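Local coordinates for protease (PDB 5EUF), which probably cleaves the cytoplasmic domain of human junctional adhesion molecule A as a zinc-dependent M16-family virulence factor, compromising the gastric epithelial barrier, at residues L36-S41 against P189-V194; G47-A52 against I165-D170; S87-R92 against H158-T163; G255-A260 against Q306-F311. All coordinates share one frame; numbering follows the deposited sequence.

Followed from the N terminus, the chain opens three loops in turn, at 36-41, 47-52 and 87-92, and closes them in reverse order. Interaction 3 closes first, at 158-163, interaction 2 next, at 165-170, and interaction 1 last, at 189-194, so that 3 is nested in 2 and 2 in 1. Interaction 4 follows in series. Interaction 1 joins two strands of the first sheet, interaction 2 ties the start of the zinc-site helix to that of a short helix, and interaction 3 fastens the turn before strand 91-98 to a long loop. Interaction 4 pairs strands of the second sheet, and its residues Gln306 and Asp307 bond back to Asp89 and His158 of interaction 3.

Interaction 1 (L36-S41 against P189-V194); sequences LYKVGS and PKNAIV
Leu36 N donates to Ile193 O at 2.6 Å, and the return bond from Ile193 N to Leu36 O, at 2.7 Å, completes a hydrogen-bonded antiparallel pair. Next along the ladder, Tyr37 faces Ala192 as a non-hydrogen-bonded pair. The strand of Leu36 ends there, yet one more bond, from Lys38 N to Asn191 O at 3.1 Å, prolongs the pairing into the turn. It is almost straight, with 177° at the hydrogen. Lys38 sits at the centre of an inverse gamma turn, which swings the chain away toward Val39.

The side chains alternate across this short ribbon. On one face the CB atoms of Leu36 and Ile193 lie side by side, 4.1 Å apart. On the other, the Tyr37 ring brings CE1 to within 3.6 Å of Ala192 CB; it also stacks on Tyr187, while Met113 of helix 102-113 packs against both residues of the pair. Asn191 has CG anti to its own N (chi1 -163°), which carries the amide back alongside the turn. Its OD1 comes to 3.2 Å from Lys38 CB, and ND2 lies 3.5 Å from Val39 CG2 while hydrogen-bonding to Tyr186 O in the preceding helix. The extended Lys38 chain slants past this amide until CE meets Ile193 CD1 at 3.9 Å. The late strand 192-198 thus lies between 18-23 and 30-37 in the mixed sheet of the alpha/beta domain that carries the zinc site, as in M16 peptidases.

Interaction 2 (G47-A52 against I165-D170); sequences GKSGIA and IGFMDD
The carboxylate of Asp170 is approached around its OD2 from three directions by residues of 47-52. Gly47 N donates to Asp170 OD2 at 2.8 Å on the syn side, and Ser49 OG reaches Asp170 OD2 at 2.7 Å on the anti side, both tilted out of the carboxylate plane. Ser49 N comes to Asp170 OD2 from above that plane, 39° out of it. Three donors on one oxygen fix the rotation of the carboxylate. The other flat group, the Phe167 ring, meets Ser49 obliquely, CD2 lying 3.7 Å from OG; elsewhere it pairs edge-to-face with Phe148 and stacks on Tyr157 of the second subunit.

Both segments run into helices, Gly50 being the N-cap residue of helix 51-58, which carries the inverted HxxEH zinc motif of M16 peptidases, and Phe167 that of helix 168-172. Ser49 relays between them. With OG held between its own N and carbonyl carbon (chi1 71°), Ser49 OG both donates to Asp170 OD2 and accepts from Phe167 N at 3.1 Å. Beside it two glycines, each at positive phi, let the backbones meet closely, Gly50 N lying 4.0 Å from Gly166 CA. At the other end of the contact, Gly47 O is hydrogen-bonded to the hydroxyl of Tyr228 of the second subunit.

Interaction 3 (S87-R92 against H158-T163); sequences SFDITR and HPYHWT
Phe88 leans on Tyr160 from its first side-chain carbon onward. CB lies 3.6 Å from Tyr160 CE1, and CG, anti to the carbonyl carbon of its own residue (chi1 -69°), starts the ring just above the same flank. CD2 makes the nearest approach, 3.5 Å from Tyr160 CD1. Farther out, CE2 reaches Trp162 O at 3.6 Å, and at the tip CZ stands 4.2 Å from Thr163 CG2. The pair is an offset edge-to-face stack: the edge of Phe88 is directed at the face of Tyr160, with centroids 5.3 Å apart and planes at 84°.

Tyr160 is also held within its own loop, where His158 CE1 lies over the centre of one ring face and ND1 of the same histidine accepts a bond from Tyr160 N. The phenol then carries the contact on to the next residue of the turn, since Tyr160 OH donates to Asp89 OD1, which sits at the ring edge near its plane. The modelled separation of this bond is too short to be taken literally. Tyr160 OH also bonds to Asp307 N and Asp89 OD2 to Gln306 N, carrying the polar cluster over to the second half of the chain. Phe151 of helix 142-154 adds another ring beside Phe88. The contact fastens the turn before strand 91-98 to the loop after helix 142-154, near the zinc site of the first M16 domain.

Interaction 4 (G255-A260 against Q306-F311); sequences GYKVPA and QDESVF
Val258 and Ser309 form the last rung of an antiparallel ladder between strands 251-258 and 309-317, neighbours inside the five-stranded sheet of the second, inactive M16 domain. Four backbone bonds make up the ladder. Tyr256 N to Phe311 O and Phe311 N to Tyr256 O, both 2.9 Å, close one hydrogen-bonded pair; Ser309 N to Val258 O at 2.7 Å and Val258 N to Ser309 O at 3.0 Å close the other. The second pair is less regular, Val258 N standing 51° out of the plane of the Ser309 carbonyl.

Van der Waals contacts gather on the face of Val258 and Phe311. The branches of Val258 divide, CG1 resting 3.7 Å from Ser309 CB and CG2 4.1 Å from Phe311 CB, while Leu269 of helix 266-276 packs over both Val258 and Phe311.

Lys257, on the opposite face, meets Glu308 without forming a salt bridge: the two side chains cross at about a right angle, and Glu308 OE1 lies beside the lysine's CB and CD. NZ instead bonds to Gln234 OE1 and Ala154 O. Beyond Val258, where Pro259 and Ala260 form loop, a CA-H...O contact continues the association, and Ala260 CA points its hydrogen at Asp307 O across 3.3 Å.

Interaction 1 (L36-S41 against P189-V194)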
loop_
_atom_site.group_PDB
_atom_site.type_symbol
_atom_site.label_atom_id
_atom_site.label_comp_id
_atom_site.label_asym_id
_atom_site.label_seq_id
_atom_site.Cartn_x
_atom_site.Cartn_y
_atom_site.Cartn_z
ATOM N N LEU B 36 -15.801 15.509 -18.075
ATOM C CA LEU B 36 -15.509 14.489 -17.080
ATOM C C LEU B 36 -14.511 13.466 -17.609
ATOM O O LEU B 36 -14.685 12.923 -18.699
ATOM C CB LEU B 36 -16.787 13.774 -16.653
ATOM C CG LEU B 36 -18.024 14.630 -16.402
ATOM C CD1 LEU B 36 -19.206 13.734 -16.072
ATOM C CD2 LEU B 36 -17.768 15.622 -15.284
ATOM N N TYR B 37 -13.464 13.206 -16.836
ATOM C CA TYR B 37 -12.538 12.134 -17.160
ATOM C C TYR B 37 -12.705 10.996 -16.164
ATOM O O TYR B 37 -12.680 11.215 -14.952
ATOM C CB TYR B 37 -11.096 12.639 -17.157
ATOM C CG TYR B 37 -10.764 13.571 -18.302
ATOM C CD1 TYR B 37 -10.428 13.070 -19.556
ATOM C CD2 TYR B 37 -10.773 14.949 -18.127
ATOM C CE1 TYR B 37 -10.116 13.917 -20.602
ATOM C CE2 TYR B 37 -10.462 15.804 -19.164
ATOM C CZ TYR B 37 -10.138 15.285 -20.401
ATOM O OH TYR B 37 -9.832 16.135 -21.438
ATOM N N LYS B 38 -12.880 9.780 -16.673
ATOM C CA LYS B 38 -13.036 8.611 -15.812
ATOM C C LYS B 38 -11.700 8.207 -15.199
ATOM O O LYS B 38 -11.242 7.079 -15.379
ATOM C CB LYS B 38 -13.629 7.442 -16.597
ATOM C CG LYS B 38 -14.971 7.742 -17.242
ATOM C CD LYS B 38 -15.463 6.557 -18.056
ATOM C CE LYS B 38 -16.842 6.813 -18.638
ATOM N NZ LYS B 38 -17.287 5.683 -19.500
ATOM N N VAL B 39 -11.074 9.147 -14.494
ATOM C CA VAL B 39 -9.789 8.916 -13.843
ATOM C C VAL B 39 -9.779 9.488 -12.438
ATOM O O VAL B 39 -10.376 10.531 -12.177
ATOM C CB VAL B 39 -8.617 9.556 -14.605
ATOM C CG1 VAL B 39 -7.358 8.724 -14.410
ATOM C CG2 VAL B 39 -8.942 9.722 -16.077
ATOM N N GLY B 40 -9.076 8.814 -11.539
ATOM C CA GLY B 40 -8.928 9.296 -10.181
ATOM C C GLY B 40 -7.708 8.673 -9.541
ATOM O O GLY B 40 -6.832 8.154 -10.232
ATOM N N SER B 41 -7.653 8.717 -8.215
ATOM C CA SER B 41 -6.545 8.123 -7.487
ATOM C C SER B 41 -6.626 6.602 -7.543
ATOM O O SER B 41 -5.646 5.911 -7.263
ATOM C CB SER B 41 -6.537 8.604 -6.036
ATOM O OG SER B 41 -7.713 8.201 -5.357
ATOM N N PRO B 189 -10.263 10.749 -25.497
ATOM C CA PRO B 189 -11.682 11.011 -25.761
ATOM C C PRO B 189 -12.576 9.829 -25.385
ATOM O O PRO B 189 -13.678 10.029 -24.874
ATOM C CB PRO B 189 -11.713 11.259 -27.272
ATOM C CG PRO B 189 -10.360 11.799 -27.582
ATOM C CD PRO B 189 -9.409 11.109 -26.644
ATOM N N LYS B 190 -12.094 8.612 -25.627
ATOM C CA LYS B 190 -12.835 7.400 -25.284
ATOM C C LYS B 190 -13.029 7.262 -23.773
ATOM O O LYS B 190 -13.867 6.486 -23.311
ATOM C CB LYS B 190 -12.112 6.166 -25.832
ATOM N N ASN B 191 -12.252 8.022 -23.006
ATOM C CA ASN B 191 -12.317 7.969 -21.555
ATOM C C ASN B 191 -12.911 9.252 -20.977
ATOM O O ASN B 191 -12.870 9.478 -19.768
ATOM C CB ASN B 191 -10.919 7.721 -20.971
ATOM C CG ASN B 191 -10.958 7.249 -19.526
ATOM O OD1 ASN B 191 -11.856 6.508 -19.126
ATOM N ND2 ASN B 191 -9.984 7.687 -18.736
ATOM N N ALA B 192 -13.471 10.089 -21.846
ATOM C CA ALA B 192 -13.970 11.395 -21.420
ATOM C C ALA B 192 -15.450 11.599 -21.736
ATOM O O ALA B 192 -15.992 10.993 -22.660
ATOM C CB ALA B 192 -13.146 12.501 -22.058
ATOM N N ILE B 193 -16.090 12.462 -20.952
ATOM C CA ILE B 193 -17.498 12.804 -21.139
ATOM C C ILE B 193 -17.697 14.314 -21.124
ATOM O O ILE B 193 -17.276 14.989 -20.186
ATOM C CB ILE B 193 -18.391 12.190 -20.042
ATOM C CG1 ILE B 193 -18.303 10.663 -20.055
ATOM C CG2 ILE B 193 -19.836 12.647 -20.212
ATOM C CD1 ILE B 193 -19.063 10.002 -18.921
ATOM N N VAL B 194 -18.336 14.841 -22.164
ATOM C CA VAL B 194 -18.663 16.261 -22.215
ATOM C C VAL B 194 -20.129 16.463 -21.847
ATOM O O VAL B 194 -21.031 16.027 -22.567
ATOM C CB VAL B 194 -18.386 16.866 -23.605
ATOM C CG1 VAL B 194 -18.819 18.324 -23.649
ATOM C CG2 VAL B 194 -16.910 16.734 -23.956
#

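Interaction 2 (G47-A52 against I165-D170)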
loop_
_atom_site.group_PDB
_atom_site.type_symbol
_atom_site.label_atom_id
_atom_site.label_comp_id
_atom_site.label_asym_id
_atom_site.label_seq_id
_atom_site.Cartn_x
_atom_site.Cartn_y
_atom_site.Cartn_z
ATOM N N GLY B 47 3.789 4.549 -5.161
ATOM C CA GLY B 47 5.093 4.823 -5.731
ATOM C C GLY B 47 4.941 5.907 -6.779
ATOM O O GLY B 47 5.856 6.693 -7.022
ATOM N N LYS B 48 3.761 5.944 -7.393
ATOM C CA LYS B 48 3.427 6.943 -8.403
ATOM C C LYS B 48 2.023 7.497 -8.163
ATOM O O LYS B 48 1.232 7.635 -9.098
ATOM C CB LYS B 48 3.523 6.342 -9.808
ATOM C CG LYS B 48 4.905 5.832 -10.186
ATOM C CD LYS B 48 5.919 6.961 -10.206
ATOM C CE LYS B 48 7.291 6.462 -10.613
ATOM N NZ LYS B 48 8.319 7.530 -10.499
ATOM N N SER B 49 1.718 7.812 -6.906
ATOM C CA SER B 49 0.387 8.280 -6.529
ATOM C C SER B 49 0.285 9.802 -6.545
ATOM O O SER B 49 1.297 10.503 -6.507
ATOM C CB SER B 49 0.011 7.763 -5.144
ATOM O OG SER B 49 0.772 8.416 -4.144
ATOM N N GLY B 50 -0.946 10.303 -6.599
ATOM C CA GLY B 50 -1.198 11.732 -6.633
ATOM C C GLY B 50 -1.047 12.342 -8.016
ATOM O O GLY B 50 -1.156 13.557 -8.178
ATOM N N ILE B 51 -0.794 11.500 -9.014
ATOM C CA ILE B 51 -0.561 11.972 -10.376
ATOM C C ILE B 51 -1.847 12.488 -11.015
ATOM O O ILE B 51 -1.840 13.505 -11.712
ATOM C CB ILE B 51 0.044 10.860 -11.260
ATOM C CG1 ILE B 51 1.445 10.495 -10.764
ATOM C CG2 ILE B 51 0.111 11.298 -12.715
ATOM C CD1 ILE B 51 2.194 9.556 -11.684
ATOM N N ALA B 52 -2.950 11.788 -10.768
ATOM C CA ALA B 52 -4.249 12.198 -11.287
ATOM C C ALA B 52 -4.585 13.614 -10.823
ATOM O O ALA B 52 -5.151 14.408 -11.575
ATOM C CB ALA B 52 -5.331 11.219 -10.852
ATOM N N ILE B 165 -4.291 13.052 -2.826
ATOM C CA ILE B 165 -3.110 13.895 -2.645
ATOM C C ILE B 165 -1.828 13.078 -2.837
ATOM O O ILE B 165 -0.802 13.608 -3.264
ATOM C CB ILE B 165 -3.096 14.578 -1.251
ATOM C CG1 ILE B 165 -1.946 15.585 -1.147
ATOM C CG2 ILE B 165 -3.002 13.550 -0.133
ATOM C CD1 ILE B 165 -2.014 16.713 -2.155
ATOM N N GLY B 166 -1.897 11.784 -2.535
ATOM C CA GLY B 166 -0.758 10.900 -2.694
ATOM C C GLY B 166 0.267 11.008 -1.581
ATOM O O GLY B 166 0.128 11.821 -0.669
ATOM N N PHE B 167 1.301 10.177 -1.656
ATOM C CA PHE B 167 2.387 10.207 -0.683
ATOM C C PHE B 167 3.435 11.241 -1.075
ATOM O O PHE B 167 3.672 11.468 -2.261
ATOM C CB PHE B 167 3.023 8.822 -0.552
ATOM C CG PHE B 167 2.111 7.800 0.054
ATOM C CD1 PHE B 167 1.982 7.702 1.429
ATOM C CD2 PHE B 167 1.373 6.947 -0.747
ATOM C CE1 PHE B 167 1.137 6.765 1.996
ATOM C CE2 PHE B 167 0.526 6.007 -0.188
ATOM C CZ PHE B 167 0.409 5.916 1.187
HETATM N N MSE B 168 4.057 11.866 -0.078
HETATM C CA MSE B 168 5.015 12.934 -0.339
HETATM C C MSE B 168 6.173 12.459 -1.212
HETATM O O MSE B 168 6.546 13.133 -2.172
HETATM C CB MSE B 168 5.556 13.514 0.970
HETATM C CG MSE B 168 6.640 14.567 0.765
HETATM SE SE MSE B 168 5.976 16.226 -0.032
HETATM C CE MSE B 168 5.406 17.118 1.607
ATOM N N ASP B 169 6.735 11.298 -0.885
ATOM C CA ASP B 169 7.863 10.772 -1.647
ATOM C C ASP B 169 7.454 10.385 -3.066
ATOM O O ASP B 169 8.279 10.396 -3.978
ATOM C CB ASP B 169 8.489 9.572 -0.934
ATOM C CG ASP B 169 9.407 9.983 0.200
ATOM O OD1 ASP B 169 9.890 11.134 0.189
ATOM O OD2 ASP B 169 9.651 9.152 1.100
ATOM N N ASP B 170 6.184 10.042 -3.251
ATOM C CA ASP B 170 5.670 9.802 -4.594
ATOM C C ASP B 170 5.727 11.097 -5.384
ATOM O O ASP B 170 6.305 11.149 -6.472
ATOM C CB ASP B 170 4.243 9.263 -4.550
ATOM C CG ASP B 170 4.194 7.797 -4.205
ATOM O OD1 ASP B 170 5.240 7.262 -3.788
ATOM O OD2 ASP B 170 3.119 7.177 -4.349
#

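Interaction 3 (S87-R92 against H158-T163)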
loop_
_atom_site.group_PDB
_atom_site.type_symbol
_atom_site.label_atom_id
_atom_site.label_comp_id
_atom_site.label_asym_id
_atom_site.label_seq_id
_atom_site.Cartn_x
_atom_site.Cartn_y
_atom_site.Cartn_z
ATOM N N SER B 87 -11.123 13.425 -7.521
ATOM C CA SER B 87 -11.444 12.580 -6.381
ATOM C C SER B 87 -10.853 11.195 -6.582
ATOM O O SER B 87 -9.940 11.009 -7.386
ATOM C CB SER B 87 -12.957 12.496 -6.172
ATOM O OG SER B 87 -13.603 11.973 -7.320
ATOM N N PHE B 88 -11.379 10.224 -5.847
ATOM C CA PHE B 88 -10.903 8.855 -5.944
ATOM C C PHE B 88 -11.165 8.250 -7.319
ATOM O O PHE B 88 -10.351 7.482 -7.833
ATOM C CB PHE B 88 -11.563 7.989 -4.872
ATOM C CG PHE B 88 -11.121 8.309 -3.476
ATOM C CD1 PHE B 88 -11.736 9.317 -2.755
ATOM C CD2 PHE B 88 -10.095 7.593 -2.882
ATOM C CE1 PHE B 88 -11.331 9.610 -1.467
ATOM C CE2 PHE B 88 -9.687 7.881 -1.593
ATOM C CZ PHE B 88 -10.306 8.889 -0.885
ATOM N N ASP B 89 -12.300 8.607 -7.914
ATOM C CA ASP B 89 -12.792 7.901 -9.093
ATOM C C ASP B 89 -12.899 8.764 -10.344
ATOM O O ASP B 89 -12.794 8.258 -11.461
ATOM C CB ASP B 89 -14.162 7.292 -8.791
ATOM C CG ASP B 89 -14.152 6.434 -7.544
ATOM O OD1 ASP B 89 -13.145 5.736 -7.310
ATOM O OD2 ASP B 89 -15.150 6.457 -6.795
ATOM N N ILE B 90 -13.109 10.060 -10.158
ATOM C CA ILE B 90 -13.433 10.937 -11.277
ATOM C C ILE B 90 -12.660 12.255 -11.234
ATOM O O ILE B 90 -12.523 12.873 -10.178
ATOM C CB ILE B 90 -14.958 11.223 -11.312
ATOM C CG1 ILE B 90 -15.294 12.323 -12.319
ATOM C CG2 ILE B 90 -15.468 11.603 -9.929
ATOM C CD1 ILE B 90 -16.733 12.798 -12.234
ATOM N N THR B 91 -12.132 12.660 -12.385
ATOM C CA THR B 91 -11.562 13.994 -12.557
ATOM C C THR B 91 -12.566 14.870 -13.305
ATOM O O THR B 91 -13.079 14.472 -14.351
ATOM C CB THR B 91 -10.230 13.961 -13.328
ATOM O OG1 THR B 91 -9.264 13.205 -12.589
ATOM C CG2 THR B 91 -9.704 15.370 -13.536
ATOM N N ARG B 92 -12.841 16.058 -12.776
ATOM C CA ARG B 92 -13.944 16.869 -13.286
ATOM C C ARG B 92 -13.597 18.344 -13.488
ATOM O O ARG B 92 -13.127 19.017 -12.571
ATOM C CB ARG B 92 -15.138 16.742 -12.339
ATOM C CG ARG B 92 -16.327 17.618 -12.675
ATOM C CD ARG B 92 -17.506 17.240 -11.794
ATOM N NE ARG B 92 -18.679 18.075 -12.031
ATOM C CZ ARG B 92 -19.005 19.131 -11.294
ATOM N NH1 ARG B 92 -20.095 19.829 -11.584
ATOM N NH2 ARG B 92 -18.244 19.487 -10.267
ATOM N N HIS B 158 -6.259 -2.173 -2.225
ATOM C CA HIS B 158 -6.928 -1.336 -3.216
ATOM C C HIS B 158 -6.364 0.086 -3.186
ATOM O O HIS B 158 -5.960 0.569 -2.130
ATOM C CB HIS B 158 -8.436 -1.330 -2.957
ATOM C CG HIS B 158 -9.238 -0.664 -4.028
ATOM N ND1 HIS B 158 -9.646 0.649 -3.944
ATOM C CD2 HIS B 158 -9.714 -1.133 -5.205
ATOM C CE1 HIS B 158 -10.336 0.962 -5.025
ATOM N NE2 HIS B 158 -10.393 -0.101 -5.806
ATOM N N PRO B 159 -6.315 0.756 -4.351
ATOM C CA PRO B 159 -5.813 2.133 -4.453
ATOM C C PRO B 159 -6.482 3.144 -3.513
ATOM O O PRO B 159 -5.967 4.252 -3.364
ATOM C CB PRO B 159 -6.100 2.490 -5.910
ATOM C CG PRO B 159 -5.972 1.204 -6.621
ATOM C CD PRO B 159 -6.523 0.160 -5.683
ATOM N N TYR B 160 -7.591 2.774 -2.880
ATOM C CA TYR B 160 -8.205 3.634 -1.871
ATOM C C TYR B 160 -7.358 3.649 -0.600
ATOM O O TYR B 160 -7.724 4.273 0.395
ATOM C CB TYR B 160 -9.630 3.179 -1.549
ATOM C CG TYR B 160 -10.626 3.402 -2.665
ATOM C CD1 TYR B 160 -10.315 4.209 -3.753
ATOM C CD2 TYR B 160 -11.883 2.811 -2.627
ATOM C CE1 TYR B 160 -11.227 4.414 -4.775
ATOM C CE2 TYR B 160 -12.800 3.011 -3.642
ATOM C CZ TYR B 160 -12.467 3.812 -4.712
ATOM O OH TYR B 160 -13.379 4.013 -5.721
ATOM N N HIS B 161 -6.226 2.951 -0.650
ATOM C CA HIS B 161 -5.233 2.960 0.418
ATOM C C HIS B 161 -4.712 4.374 0.668
ATOM O O HIS B 161 -4.245 4.692 1.761
ATOM C CB HIS B 161 -4.078 2.021 0.063
ATOM C CG HIS B 161 -3.040 1.894 1.134
ATOM N ND1 HIS B 161 -3.294 1.298 2.351
ATOM C CD2 HIS B 161 -1.739 2.269 1.164
ATOM C CE1 HIS B 161 -2.196 1.319 3.086
ATOM N NE2 HIS B 161 -1.238 1.903 2.389
ATOM N N TRP B 162 -4.794 5.215 -0.357
ATOM C CA TRP B 162 -4.380 6.608 -0.245
ATOM C C TRP B 162 -5.413 7.549 -0.864
ATOM O O TRP B 162 -6.132 7.184 -1.797
ATOM C CB TRP B 162 -3.015 6.817 -0.905
ATOM C CG TRP B 162 -2.997 6.520 -2.381
ATOM C CD1 TRP B 162 -3.250 7.396 -3.396
ATOM C CD2 TRP B 162 -2.709 5.261 -3.003
ATOM N NE1 TRP B 162 -3.141 6.763 -4.609
ATOM C CE2 TRP B 162 -2.810 5.451 -4.396
ATOM C CE3 TRP B 162 -2.379 3.992 -2.517
ATOM C CZ2 TRP B 162 -2.590 4.421 -5.308
ATOM C CZ3 TRP B 162 -2.160 2.971 -3.423
ATOM C CH2 TRP B 162 -2.266 3.191 -4.804
ATOM N N THR B 163 -5.481 8.763 -0.326
ATOM C CA THR B 163 -6.346 9.809 -0.857
ATOM C C THR B 163 -5.658 10.458 -2.063
ATOM O O THR B 163 -4.445 10.319 -2.225
ATOM C CB THR B 163 -6.664 10.856 0.226
ATOM O OG1 THR B 163 -5.511 11.674 0.460
ATOM C CG2 THR B 163 -7.077 10.166 1.519
#

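Interaction 4 (G255-A260 against Q306-F311)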
loop_
_atom_site.group_PDB
_atom_site.type_symbol
_atom_site.label_atom_id
_atom_site.label_comp_id
_atom_site.label_asym_id
_atom_site.label_seq_id
_atom_site.Cartn_x
_atom_site.Cartn_y
_atom_site.Cartn_z
ATOM N N GLY B 255 -14.775 4.517 10.616
ATOM C CA GLY B 255 -15.343 4.163 9.331
ATOM C C GLY B 255 -15.724 2.703 9.229
ATOM O O GLY B 255 -15.042 1.829 9.763
ATOM N N TYR B 256 -16.826 2.444 8.537
ATOM C CA TYR B 256 -17.293 1.085 8.310
ATOM C C TYR B 256 -17.310 0.787 6.816
ATOM O O TYR B 256 -17.743 1.620 6.018
ATOM C CB TYR B 256 -18.685 0.885 8.915
ATOM C CG TYR B 256 -18.710 0.911 10.429
ATOM C CD1 TYR B 256 -18.885 2.102 11.123
ATOM C CD2 TYR B 256 -18.557 -0.258 11.165
ATOM C CE1 TYR B 256 -18.909 2.127 12.510
ATOM C CE2 TYR B 256 -18.582 -0.244 12.548
ATOM C CZ TYR B 256 -18.757 0.949 13.216
ATOM O OH TYR B 256 -18.779 0.959 14.593
ATOM N N LYS B 257 -16.828 -0.395 6.440
ATOM C CA LYS B 257 -16.829 -0.808 5.041
ATOM C C LYS B 257 -18.250 -0.879 4.506
ATOM O O LYS B 257 -19.192 -1.185 5.236
ATOM C CB LYS B 257 -16.128 -2.156 4.865
ATOM C CG LYS B 257 -14.612 -2.073 4.927
ATOM C CD LYS B 257 -14.040 -1.295 3.749
ATOM C CE LYS B 257 -12.543 -1.072 3.916
ATOM N NZ LYS B 257 -11.797 -2.343 4.145
ATOM N N VAL B 258 -18.394 -0.600 3.218
ATOM C CA VAL B 258 -19.705 -0.428 2.620
ATOM C C VAL B 258 -19.637 -0.817 1.142
ATOM O O VAL B 258 -18.581 -0.683 0.519
ATOM C CB VAL B 258 -20.191 1.034 2.824
ATOM C CG1 VAL B 258 -20.641 1.681 1.522
ATOM C CG2 VAL B 258 -21.281 1.083 3.885
ATOM N N PRO B 259 -20.749 -1.332 0.586
ATOM C CA PRO B 259 -20.799 -1.803 -0.806
ATOM C C PRO B 259 -20.351 -0.767 -1.833
ATOM O O PRO B 259 -20.223 0.416 -1.513
ATOM C CB PRO B 259 -22.280 -2.136 -1.005
ATOM C CG PRO B 259 -22.773 -2.461 0.350
ATOM C CD PRO B 259 -22.031 -1.545 1.279
ATOM N N ALA B 260 -20.122 -1.219 -3.062
ATOM C CA ALA B 260 -19.695 -0.338 -4.145
ATOM C C ALA B 260 -20.809 0.618 -4.592
ATOM O O ALA B 260 -21.952 0.513 -4.143
ATOM C CB ALA B 260 -19.198 -1.162 -5.319
ATOM N N GLN B 306 -16.633 4.388 -6.151
ATOM C CA GLN B 306 -16.901 3.447 -7.233
ATOM C C GLN B 306 -16.764 1.996 -6.780
ATOM O O GLN B 306 -17.699 1.209 -6.915
ATOM C CB GLN B 306 -15.971 3.729 -8.412
ATOM C CG GLN B 306 -16.140 2.789 -9.586
ATOM C CD GLN B 306 -15.397 3.266 -10.819
ATOM O OE1 GLN B 306 -15.097 4.453 -10.955
ATOM N NE2 GLN B 306 -15.096 2.341 -11.723
ATOM N N ASP B 307 -15.601 1.646 -6.237
ATOM C CA ASP B 307 -15.375 0.300 -5.714
ATOM C C ASP B 307 -15.880 0.200 -4.277
ATOM O O ASP B 307 -16.704 1.013 -3.862
ATOM C CB ASP B 307 -13.894 -0.065 -5.802
ATOM C CG ASP B 307 -13.413 -0.184 -7.236
ATOM O OD1 ASP B 307 -14.200 -0.650 -8.088
ATOM O OD2 ASP B 307 -12.256 0.192 -7.513
ATOM N N GLU B 308 -15.399 -0.790 -3.526
ATOM C CA GLU B 308 -15.842 -0.967 -2.143
ATOM C C GLU B 308 -15.637 0.315 -1.344
ATOM O O GLU B 308 -14.520 0.809 -1.212
ATOM C CB GLU B 308 -15.115 -2.125 -1.464
ATOM C CG GLU B 308 -15.538 -2.308 -0.012
ATOM C CD GLU B 308 -15.037 -3.598 0.597
ATOM O OE1 GLU B 308 -15.558 -3.987 1.665
ATOM O OE2 GLU B 308 -14.125 -4.222 0.012
ATOM N N SER B 309 -16.734 0.847 -0.819
ATOM C CA SER B 309 -16.741 2.194 -0.264
ATOM C C SER B 309 -16.665 2.210 1.254
ATOM O O SER B 309 -16.445 1.182 1.893
ATOM C CB SER B 309 -17.994 2.942 -0.727
ATOM O OG SER B 309 -18.054 4.237 -0.162
ATOM N N VAL B 310 -16.865 3.396 1.821
ATOM C CA VAL B 310 -16.710 3.604 3.252
ATOM C C VAL B 310 -17.741 4.595 3.794
ATOM O O VAL B 310 -17.946 5.672 3.229
ATOM C CB VAL B 310 -15.280 4.101 3.581
ATOM C CG1 VAL B 310 -15.265 4.955 4.834
ATOM C CG2 VAL B 310 -14.329 2.922 3.725
ATOM N N PHE B 311 -18.401 4.210 4.882
ATOM C CA PHE B 311 -19.242 5.129 5.640
ATOM C C PHE B 311 -18.392 5.710 6.759
ATOM O O PHE B 311 -17.842 4.970 7.570
ATOM C CB PHE B 311 -20.473 4.419 6.200
ATOM C CG PHE B 311 -21.558 5.353 6.652
ATOM C CD1 PHE B 311 -21.454 6.033 7.855
ATOM C CD2 PHE B 311 -22.689 5.542 5.876
ATOM C CE1 PHE B 311 -22.453 6.890 8.272
ATOM C CE2 PHE B 311 -23.693 6.396 6.290
ATOM C CZ PHE B 311 -23.575 7.071 7.489
#